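Local coordinates for protein ATP synthase subunit s, mitochondrial (Bos taurus, PDB 3E4G) that regulates the mitochondrial membrane ATP synthase, is necessary for its proton conduction, and facilitates energy-driven ATP synthesis by blocking a proton leak, at residues Ala26-Leu31 and Ala36-His41; Met119-Cys124 and Lys130-Leu135; Lys157-Phe162 and Leu169-Asp174. The protein carries 1 engineered substitution. All coordinates share one frame; numbering follows the deposited sequence.

Contact 1: residues Ala26-Leu31 and Ala36-His41; sequences AASEWL and AMVRYH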
loop_
_atom_site.group_PDB
_atom_site.type_symbol
_atom_site.label_atom_id
_atom_site.label_comp_id
_atom_site.label_asym_id
_atom_site.label_seq_id
_atom_site.Cartn_x
_atom_site.Cartn_y
_atom_site.Cartn_z
ATOM N N ALA A 26 2.250 -11.239 -9.584
ATOM C CA ALA A 26 0.843 -11.392 -9.214
ATOM C C ALA A 26 0.346 -10.092 -8.564
ATOM O O ALA A 26 -0.796 -9.656 -8.804
ATOM C CB ALA A 26 0.669 -12.567 -8.275
ATOM N N ALA A 27 1.166 -9.469 -7.705
ATOM C CA ALA A 27 0.762 -8.218 -7.065
ATOM C C ALA A 27 0.689 -7.095 -8.057
ATOM O O ALA A 27 -0.154 -6.195 -7.935
ATOM C CB ALA A 27 1.729 -7.860 -5.921
ATOM N N SER A 28 1.598 -7.077 -9.051
ATOM C CA SER A 28 1.547 -6.061 -10.084
ATOM C C SER A 28 0.219 -6.136 -10.845
ATOM O O SER A 28 -0.386 -5.124 -11.171
ATOM C CB SER A 28 2.683 -6.248 -11.107
ATOM O OG SER A 28 3.977 -6.065 -10.511
ATOM N N GLU A 29 -0.181 -7.360 -11.150
ATOM C CA GLU A 29 -1.469 -7.588 -11.874
ATOM C C GLU A 29 -2.631 -7.077 -11.017
ATOM O O GLU A 29 -3.556 -6.400 -11.511
ATOM C CB GLU A 29 -1.624 -9.048 -12.198
ATOM C CG GLU A 29 -0.665 -9.496 -13.323
ATOM C CD GLU A 29 -0.519 -10.939 -13.527
ATOM O OE1 GLU A 29 -1.077 -11.747 -12.795
ATOM O OE2 GLU A 29 0.205 -11.276 -14.538
ATOM N N TRP A 30 -2.665 -7.442 -9.745
ATOM C CA TRP A 30 -3.691 -6.962 -8.808
ATOM C C TRP A 30 -3.735 -5.435 -8.783
ATOM O O TRP A 30 -4.792 -4.807 -8.939
ATOM C CB TRP A 30 -3.422 -7.524 -7.401
ATOM C CG TRP A 30 -4.159 -6.827 -6.320
ATOM C CD1 TRP A 30 -5.506 -6.658 -6.157
ATOM C CD2 TRP A 30 -3.554 -6.135 -5.210
ATOM N NE1 TRP A 30 -5.778 -5.943 -5.025
ATOM C CE2 TRP A 30 -4.581 -5.604 -4.412
ATOM C CE3 TRP A 30 -2.208 -5.942 -4.813
ATOM C CZ2 TRP A 30 -4.341 -4.845 -3.259
ATOM C CZ3 TRP A 30 -1.963 -5.218 -3.672
ATOM C CH2 TRP A 30 -2.993 -4.657 -2.920
ATOM N N LEU A 31 -2.571 -4.819 -8.582
ATOM C CA LEU A 31 -2.555 -3.348 -8.458
ATOM C C LEU A 31 -3.025 -2.700 -9.739
ATOM O O LEU A 31 -3.890 -1.810 -9.719
ATOM C CB LEU A 31 -1.157 -2.897 -8.031
ATOM C CG LEU A 31 -0.943 -3.175 -6.526
ATOM C CD1 LEU A 31 0.539 -3.291 -6.156
ATOM C CD2 LEU A 31 -1.612 -2.126 -5.655
ATOM N N ALA A 36 -4.188 1.002 -9.793
ATOM C CA ALA A 36 -2.972 1.463 -9.193
ATOM C C ALA A 36 -1.798 1.310 -10.189
ATOM O O ALA A 36 -1.953 0.755 -11.310
ATOM C CB ALA A 36 -2.715 0.741 -7.869
ATOM N N MET A 37 -0.653 1.760 -9.789
ATOM C CA MET A 37 0.592 1.693 -10.601
ATOM C C MET A 37 1.707 1.142 -9.682
ATOM O O MET A 37 1.675 1.292 -8.462
ATOM C CB MET A 37 0.988 3.109 -11.090
ATOM C CG MET A 37 -0.086 3.784 -11.925
ATOM S SD MET A 37 0.486 5.457 -12.365
ATOM C CE MET A 37 -0.942 6.059 -13.233
ATOM N N VAL A 38 2.696 0.521 -10.337
ATOM C CA VAL A 38 3.889 0.051 -9.609
ATOM C C VAL A 38 5.141 0.467 -10.387
ATOM O O VAL A 38 5.097 0.662 -11.613
ATOM C CB VAL A 38 3.934 -1.476 -9.414
ATOM C CG1 VAL A 38 2.657 -1.945 -8.624
ATOM C CG2 VAL A 38 4.100 -2.289 -10.668
ATOM N N ARG A 39 6.246 0.544 -9.675
ATOM C CA ARG A 39 7.555 0.804 -10.306
ATOM C C ARG A 39 8.531 -0.204 -9.732
ATOM O O ARG A 39 8.604 -0.400 -8.500
ATOM C CB ARG A 39 8.046 2.215 -10.024
ATOM C CG ARG A 39 9.331 2.528 -10.811
ATOM C CD ARG A 39 9.871 3.921 -10.551
ATOM N NE ARG A 39 10.125 4.193 -9.142
ATOM C CZ ARG A 39 11.054 3.572 -8.413
ATOM N NH1 ARG A 39 11.927 2.708 -8.995
ATOM N NH2 ARG A 39 11.110 3.768 -7.119
ATOM N N TYR A 40 9.260 -0.867 -10.631
ATOM C CA TYR A 40 10.223 -1.912 -10.214
ATOM C C TYR A 40 11.572 -1.300 -9.859
ATOM O O TYR A 40 12.036 -0.282 -10.397
ATOM C CB TYR A 40 10.407 -2.914 -11.357
ATOM C CG TYR A 40 9.128 -3.620 -11.702
ATOM C CD1 TYR A 40 8.375 -4.267 -10.717
ATOM C CD2 TYR A 40 8.641 -3.667 -13.027
ATOM C CE1 TYR A 40 7.193 -4.917 -11.030
ATOM C CE2 TYR A 40 7.487 -4.323 -13.332
ATOM C CZ TYR A 40 6.750 -4.951 -12.330
ATOM O OH TYR A 40 5.571 -5.583 -12.690
ATOM N N HIS A 41 12.239 -2.005 -8.911
ATOM C CA HIS A 41 13.661 -1.721 -8.653
ATOM C C HIS A 41 14.400 -1.722 -9.982
ATOM O O HIS A 41 14.259 -2.597 -10.812
ATOM C CB HIS A 41 14.247 -2.802 -7.749
ATOM C CG HIS A 41 13.927 -2.587 -6.332
ATOM N ND1 HIS A 41 14.665 -1.746 -5.539
ATOM C CD2 HIS A 41 12.890 -3.087 -5.556
ATOM C CE1 HIS A 41 14.110 -1.737 -4.346
ATOM N NE2 HIS A 41 13.012 -2.514 -4.326
#

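Contact 2: residues Met119-Cys124 and Lys130-Leu135; sequences MEIISC and KGIIAL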
loop_
_atom_site.group_PDB
_atom_site.type_symbol
_atom_site.label_atom_id
_atom_site.label_comp_id
_atom_site.label_asym_id
_atom_site.label_seq_id
_atom_site.Cartn_x
_atom_site.Cartn_y
_atom_site.Cartn_z
ATOM N N MET A 119 5.734 6.227 3.251
ATOM C CA MET A 119 4.312 6.030 2.934
ATOM C C MET A 119 3.600 7.350 2.931
ATOM O O MET A 119 3.946 8.285 3.649
ATOM C CB MET A 119 3.701 5.054 3.938
ATOM C CG MET A 119 2.364 4.614 3.614
ATOM S SD MET A 119 1.914 3.206 4.671
ATOM C CE MET A 119 0.405 2.787 3.837
ATOM N N GLU A 120 2.585 7.382 2.079
ATOM C CA GLU A 120 1.778 8.603 1.874
ATOM C C GLU A 120 0.301 8.143 1.856
ATOM O O GLU A 120 -0.008 7.194 1.122
ATOM C CB GLU A 120 2.112 9.253 0.550
ATOM C CG GLU A 120 3.641 9.587 0.423
ATOM C CD GLU A 120 3.889 10.155 -0.942
ATOM O OE1 GLU A 120 3.809 9.456 -1.951
ATOM O OE2 GLU A 120 3.984 11.407 -1.062
ATOM N N ILE A 121 -0.528 8.812 2.625
ATOM C CA ILE A 121 -1.976 8.477 2.683
ATOM C C ILE A 121 -2.719 9.786 2.553
ATOM O O ILE A 121 -2.599 10.660 3.433
ATOM C CB ILE A 121 -2.329 7.725 3.982
ATOM C CG1 ILE A 121 -1.439 6.498 4.174
ATOM C CG2 ILE A 121 -3.809 7.309 3.917
ATOM C CD1 ILE A 121 -1.645 5.807 5.513
ATOM N N ILE A 122 -3.446 9.920 1.457
ATOM C CA ILE A 122 -4.012 11.224 1.028
ATOM C C ILE A 122 -5.448 10.985 0.633
ATOM O O ILE A 122 -5.740 10.186 -0.262
ATOM C CB ILE A 122 -3.229 11.768 -0.184
ATOM C CG1 ILE A 122 -1.718 11.904 0.152
ATOM C CG2 ILE A 122 -3.840 13.125 -0.614
ATOM C CD1 ILE A 122 -0.846 11.878 -1.042
ATOM N N SER A 123 -6.373 11.750 1.237
ATOM C CA SER A 123 -7.772 11.748 0.740
ATOM C C SER A 123 -8.352 10.341 0.685
ATOM O O SER A 123 -9.055 9.977 -0.255
ATOM C CB SER A 123 -7.868 12.443 -0.610
ATOM O OG SER A 123 -7.420 13.794 -0.558
ATOM N N CYS A 124 -8.087 9.550 1.730
ATOM C CA CYS A 124 -8.730 8.223 1.924
ATOM C C CYS A 124 -9.681 8.405 3.076
ATOM O O CYS A 124 -9.272 8.386 4.256
ATOM C CB CYS A 124 -7.679 7.159 2.197
ATOM S SG CYS A 124 -6.572 6.867 0.798
ATOM N N LYS A 130 -6.799 5.177 14.360
ATOM C CA LYS A 130 -6.422 3.767 14.601
ATOM C C LYS A 130 -5.591 3.177 13.486
ATOM O O LYS A 130 -4.603 2.460 13.706
ATOM C CB LYS A 130 -7.687 2.912 14.787
ATOM C CG LYS A 130 -7.534 1.517 15.156
ATOM C CD LYS A 130 -8.886 0.871 15.520
ATOM C CE LYS A 130 -9.590 0.557 14.317
ATOM N NZ LYS A 130 -9.561 -0.844 13.950
ATOM N N GLY A 131 -5.982 3.429 12.244
ATOM C CA GLY A 131 -5.230 2.907 11.130
ATOM C C GLY A 131 -3.839 3.525 11.035
ATOM O O GLY A 131 -2.870 2.860 10.695
ATOM N N ILE A 132 -3.778 4.822 11.307
ATOM C CA ILE A 132 -2.462 5.497 11.266
ATOM C C ILE A 132 -1.550 4.934 12.311
ATOM O O ILE A 132 -0.359 4.677 12.066
ATOM C CB ILE A 132 -2.647 7.037 11.390
ATOM C CG1 ILE A 132 -3.485 7.626 10.237
ATOM C CG2 ILE A 132 -1.270 7.725 11.519
ATOM C CD1 ILE A 132 -2.999 7.269 8.869
ATOM N N ILE A 133 -2.026 4.773 13.540
ATOM C CA ILE A 133 -1.156 4.361 14.611
ATOM C C ILE A 133 -0.600 2.925 14.351
ATOM O O ILE A 133 0.526 2.671 14.726
ATOM C CB ILE A 133 -1.930 4.472 15.980
ATOM C CG1 ILE A 133 -2.136 5.912 16.349
ATOM C CG2 ILE A 133 -1.189 3.741 17.102
ATOM C CD1 ILE A 133 -0.833 6.540 16.943
ATOM N N ALA A 134 -1.346 2.094 13.620
ATOM C CA ALA A 134 -0.869 0.801 13.244
ATOM C C ALA A 134 0.489 0.828 12.458
ATOM O O ALA A 134 1.277 -0.111 12.489
ATOM C CB ALA A 134 -1.925 0.053 12.490
ATOM N N LEU A 135 0.707 1.942 11.751
ATOM C CA LEU A 135 1.934 2.084 10.936
ATOM C C LEU A 135 3.201 2.135 11.747
ATOM O O LEU A 135 4.303 2.048 11.163
ATOM C CB LEU A 135 1.827 3.298 10.017
ATOM C CG LEU A 135 0.566 3.289 9.133
ATOM C CD1 LEU A 135 0.487 4.659 8.388
ATOM C CD2 LEU A 135 0.550 2.030 8.173
#

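Contact 3: residues Lys157-Phe162 and Leu169-Asp174; sequences KIVQAF and LELKLD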
loop_
_atom_site.group_PDB
_atom_site.type_symbol
_atom_site.label_atom_id
_atom_site.label_comp_id
_atom_site.label_asym_id
_atom_site.label_seq_id
_atom_site.Cartn_x
_atom_site.Cartn_y
_atom_site.Cartn_z
ATOM N N LYS A 157 -1.886 13.874 18.964
ATOM C CA LYS A 157 -1.631 12.572 19.561
ATOM C C LYS A 157 -0.844 11.730 18.601
ATOM O O LYS A 157 0.090 11.017 19.016
ATOM C CB LYS A 157 -2.899 11.912 20.026
ATOM C CG LYS A 157 -3.499 12.587 21.214
ATOM C CD LYS A 157 -4.792 11.839 21.675
ATOM C CE LYS A 157 -5.558 12.570 22.810
ATOM N NZ LYS A 157 -6.743 11.751 23.201
ATOM N N ILE A 158 -1.152 11.820 17.317
ATOM C CA ILE A 158 -0.391 11.078 16.314
ATOM C C ILE A 158 1.055 11.530 16.293
ATOM O O ILE A 158 2.009 10.726 16.318
ATOM C CB ILE A 158 -1.076 11.123 14.924
ATOM C CG1 ILE A 158 -2.315 10.219 15.015
ATOM C CG2 ILE A 158 -0.024 10.843 13.758
ATOM C CD1 ILE A 158 -3.053 10.135 13.916
ATOM N N VAL A 159 1.282 12.829 16.301
ATOM C CA VAL A 159 2.654 13.334 16.330
ATOM C C VAL A 159 3.444 12.875 17.525
ATOM O O VAL A 159 4.622 12.430 17.410
ATOM C CB VAL A 159 2.682 14.892 16.352
ATOM C CG1 VAL A 159 4.099 15.468 16.538
ATOM C CG2 VAL A 159 2.000 15.509 15.102
ATOM N N GLN A 160 2.823 12.913 18.695
ATOM C CA GLN A 160 3.529 12.457 19.893
ATOM C C GLN A 160 3.807 10.992 19.929
ATOM O O GLN A 160 4.932 10.606 20.326
ATOM C CB GLN A 160 2.779 12.870 21.146
ATOM C CG GLN A 160 2.800 14.400 21.284
ATOM C CD GLN A 160 4.236 15.023 21.217
ATOM O OE1 GLN A 160 5.120 14.609 21.996
ATOM N NE2 GLN A 160 4.453 16.033 20.344
ATOM N N ALA A 161 2.844 10.225 19.441
ATOM C CA ALA A 161 2.974 8.757 19.341
ATOM C C ALA A 161 4.165 8.387 18.510
ATOM O O ALA A 161 4.957 7.487 18.853
ATOM C CB ALA A 161 1.726 8.076 18.844
ATOM N N PHE A 162 4.257 8.991 17.332
ATOM C CA PHE A 162 5.391 8.720 16.426
ATOM C C PHE A 162 6.691 9.282 16.949
ATOM O O PHE A 162 7.794 8.725 16.680
ATOM C CB PHE A 162 5.083 9.128 14.980
ATOM C CG PHE A 162 4.152 8.244 14.232
ATOM C CD1 PHE A 162 4.470 6.946 13.907
ATOM C CD2 PHE A 162 3.068 8.772 13.685
ATOM C CE1 PHE A 162 3.606 6.165 13.189
ATOM C CE2 PHE A 162 2.199 8.001 12.989
ATOM C CZ PHE A 162 2.415 6.658 12.863
ATOM N N LEU A 169 11.409 9.515 12.194
ATOM C CA LEU A 169 10.414 9.691 11.164
ATOM C C LEU A 169 10.209 11.165 10.776
ATOM O O LEU A 169 10.039 12.006 11.687
ATOM C CB LEU A 169 9.065 9.120 11.647
ATOM C CG LEU A 169 7.903 9.196 10.697
ATOM C CD1 LEU A 169 8.236 8.440 9.377
ATOM C CD2 LEU A 169 6.616 8.901 11.430
ATOM N N GLU A 170 10.279 11.535 9.501
ATOM C CA GLU A 170 9.816 12.819 9.033
ATOM C C GLU A 170 8.323 12.660 8.782
ATOM O O GLU A 170 7.939 11.950 7.831
ATOM C CB GLU A 170 10.548 13.130 7.726
ATOM C CG GLU A 170 10.118 14.409 7.138
ATOM C CD GLU A 170 10.817 14.715 5.754
ATOM O OE1 GLU A 170 11.742 14.019 5.334
ATOM O OE2 GLU A 170 10.423 15.716 4.980
ATOM N N LEU A 171 7.512 13.302 9.640
ATOM C CA LEU A 171 6.053 13.192 9.570
ATOM C C LEU A 171 5.552 14.489 9.040
ATOM O O LEU A 171 5.724 15.553 9.687
ATOM C CB LEU A 171 5.490 12.905 11.057
ATOM C CG LEU A 171 3.959 12.791 11.176
ATOM C CD1 LEU A 171 3.407 11.572 10.435
ATOM C CD2 LEU A 171 3.568 12.764 12.630
ATOM N N LYS A 172 4.920 14.470 7.880
ATOM C CA LYS A 172 4.391 15.638 7.216
ATOM C C LYS A 172 2.882 15.512 7.296
ATOM O O LYS A 172 2.303 14.543 6.788
ATOM C CB LYS A 172 4.850 15.695 5.795
ATOM C CG LYS A 172 4.372 16.892 5.066
ATOM C CD LYS A 172 4.939 16.902 3.663
ATOM C CE LYS A 172 4.603 18.118 2.947
ATOM N NZ LYS A 172 5.241 19.361 3.549
ATOM N N LEU A 173 2.236 16.502 7.909
ATOM C CA LEU A 173 0.783 16.466 8.143
ATOM C C LEU A 173 0.137 17.644 7.423
ATOM O O LEU A 173 0.504 18.842 7.706
ATOM C CB LEU A 173 0.456 16.571 9.614
ATOM C CG LEU A 173 1.012 15.445 10.492
ATOM C CD1 LEU A 173 0.537 15.632 11.942
ATOM C CD2 LEU A 173 0.643 14.046 9.961
ATOM N N ASP A 174 -0.818 17.360 6.568
ATOM C CA ASP A 174 -1.734 18.347 6.029
ATOM C C ASP A 174 -3.151 17.921 6.410
ATOM O O ASP A 174 -3.924 17.394 5.609
ATOM C CB ASP A 174 -1.596 18.439 4.504
ATOM C CG ASP A 174 -0.324 19.129 4.042
ATOM O OD1 ASP A 174 0.297 19.861 4.806
ATOM O OD2 ASP A 174 0.017 18.970 2.864
#

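Contact 1: residues Ala26-Leu31 and Ala36-His41
Ser28 and Tyr40 meet hydroxyl to hydroxyl, with Ser28 OG 2.7 Å from Tyr40 OH. Ser28 OG lies at the edge of the tyrosine ring and near its plane, 3.5 Å from Tyr40 CE1, and it also hydrogen-bonds Asp24 O one helical turn earlier. Its position follows from a first torsion (chi1 -64°) that sets OG opposite the carbonyl carbon, beside the backbone N. The phenol bridges the gap by reach: the bond leaving its backbone is not aimed at the helix, and only the far end of the ring arrives there. A phenylalanine here would probably leave Ser28 OG without the hydroxyl it now meets across the contact.

Between Tyr40 and the turn the contact is apolar. The branches of Leu31 divide the work: CD1 presses on Val38 CG1 at 3.5 Å, the two side chains set roughly perpendicular, while CD2 reaches Ala36 CB at 3.8 Å and also lies over one face of Trp30, offset toward its rim. Val38 CG2 approaches Ser28 OG at 3.8 Å. Where the chain turns from helix to strand, Ala36 N donates to Leu31 O over 2.8 Å (N-H...O 157°), from above the carbonyl plane.

Helix 23-33 thus runs roughly antiparallel, at 149°, to edge strand 37-40, joining the N-terminal domain to the leucine-rich repeat sheet. The side chain of Ala36 lies about 6 Å from the magnesium ion bound at Gly35 and Thr69. With hydroxyls at one end, a backbone bond at the other and hydrocarbon between, the chemistry is consistent with a buried joint that helps hold the turn next to the magnesium site.

Contact 2: residues Met119-Cys124 and Lys130-Leu135
Ile121 extends its CD1 methyl between two side chains of the helix, Leu135 and Ile132. Toward Leu135 the approach is tip to tip, Ile121 CD1 to Leu135 CD1 at 3.8 Å. Against Ile132 the two isoleucines lie alongside one another, pointing opposite ways, and their CD1 methyls come within 3.9 Å. Ile132 does not aim its first bond at the strand; a bend at chi2 (-53°) helps bring its end methyl round to Ile121.

Strand 118-122 and helix 129-134 are the first two elements of a beta-alpha-beta unit completed by strand 143-147, and both belong to the fourth leucine-rich repeat. Their apolar side chains fill the space between the parallel part of the sheet and the helical layer.

The other branch of Leu135 serves Met119: CD2 lies 3.9 Å from Met119 SD, the leucine lying crosswise to the methionine chain. Met119 is extended, CG opposite the backbone N (chi1 -171°), which carries the sulfur out from the strand, although a second conformer exists and makes this touch less certain. Leu103 of helix 100-107 packs on both Met119 and Ile121, while Ile132 turns to Ile158 and Phe162 of helix 155-165.

Contact 3: residues Lys157-Phe162 and Leu169-Asp174
Leu169 and Phe162 form the aromatic part of this interface through a CH-pi contact: Leu169 CD2 sits 4.1 Å from the centroid of the Phe162 ring, off centre and 29° from the ring normal. The same methyl rests 3.8 Å from both Phe162 CG and Phe162 CD1, near the root of the ring.

The remaining contacts are apolar packing. Leu171 CD2 enters the groove between Val159 and Phe162, 3.9 Å from Val159 CA and only slightly farther from Val159 CG2 and Phe162 CD2. It is placed there by a first torsion that turns CG away from the backbone N (chi1 179°) and carries the branch out toward the helix. Leu171 and Phe162 stand nearly perpendicular to each other. Ile158 CG2 also borders this methyl, a touch made less certain by the two conformers of Ile158.

These residues join helix 155-165 to strand 170-174, the last two elements of a beta-alpha-beta unit that starts with strand 143-147. The segments run almost exactly antiparallel (174°), as in such a unit, where the helix runs against the strands it connects; strand 170-174 is the last of the sheet, beyond the fourth annotated repeat.

One aliphatic pair is tight: Val159 CG2 and Leu173 CD1 approach to 3.5 Å, closer than usual for two methyls. Here the contact reaches the partly exposed flank of the layer. Phe162 also packs on Leu144 of neighbouring strand 143-147.

The contacts follow one another along the chain, each closing before the next opens, and all three pair a helix with a strand of one six-stranded sheet. Contact 1 holds an edge strand, 37-40, antiparallel to its neighbour; contact 3 holds the other edge, strand 170-174; contact 2 uses strand 118-122 in the parallel interior. The centres of contacts 1 and 3 are 28 Å apart, on opposite sides of the chain's centre. Contacts 2 and 3, with centres 11 Å apart, touch directly through Ile132, Ile133 and Leu135 against Ile158, Ala161 and Phe162. The helical layer is therefore continuous there, while contact 1 lies where the N-terminal domain meets the first repeat, beside the magnesium site.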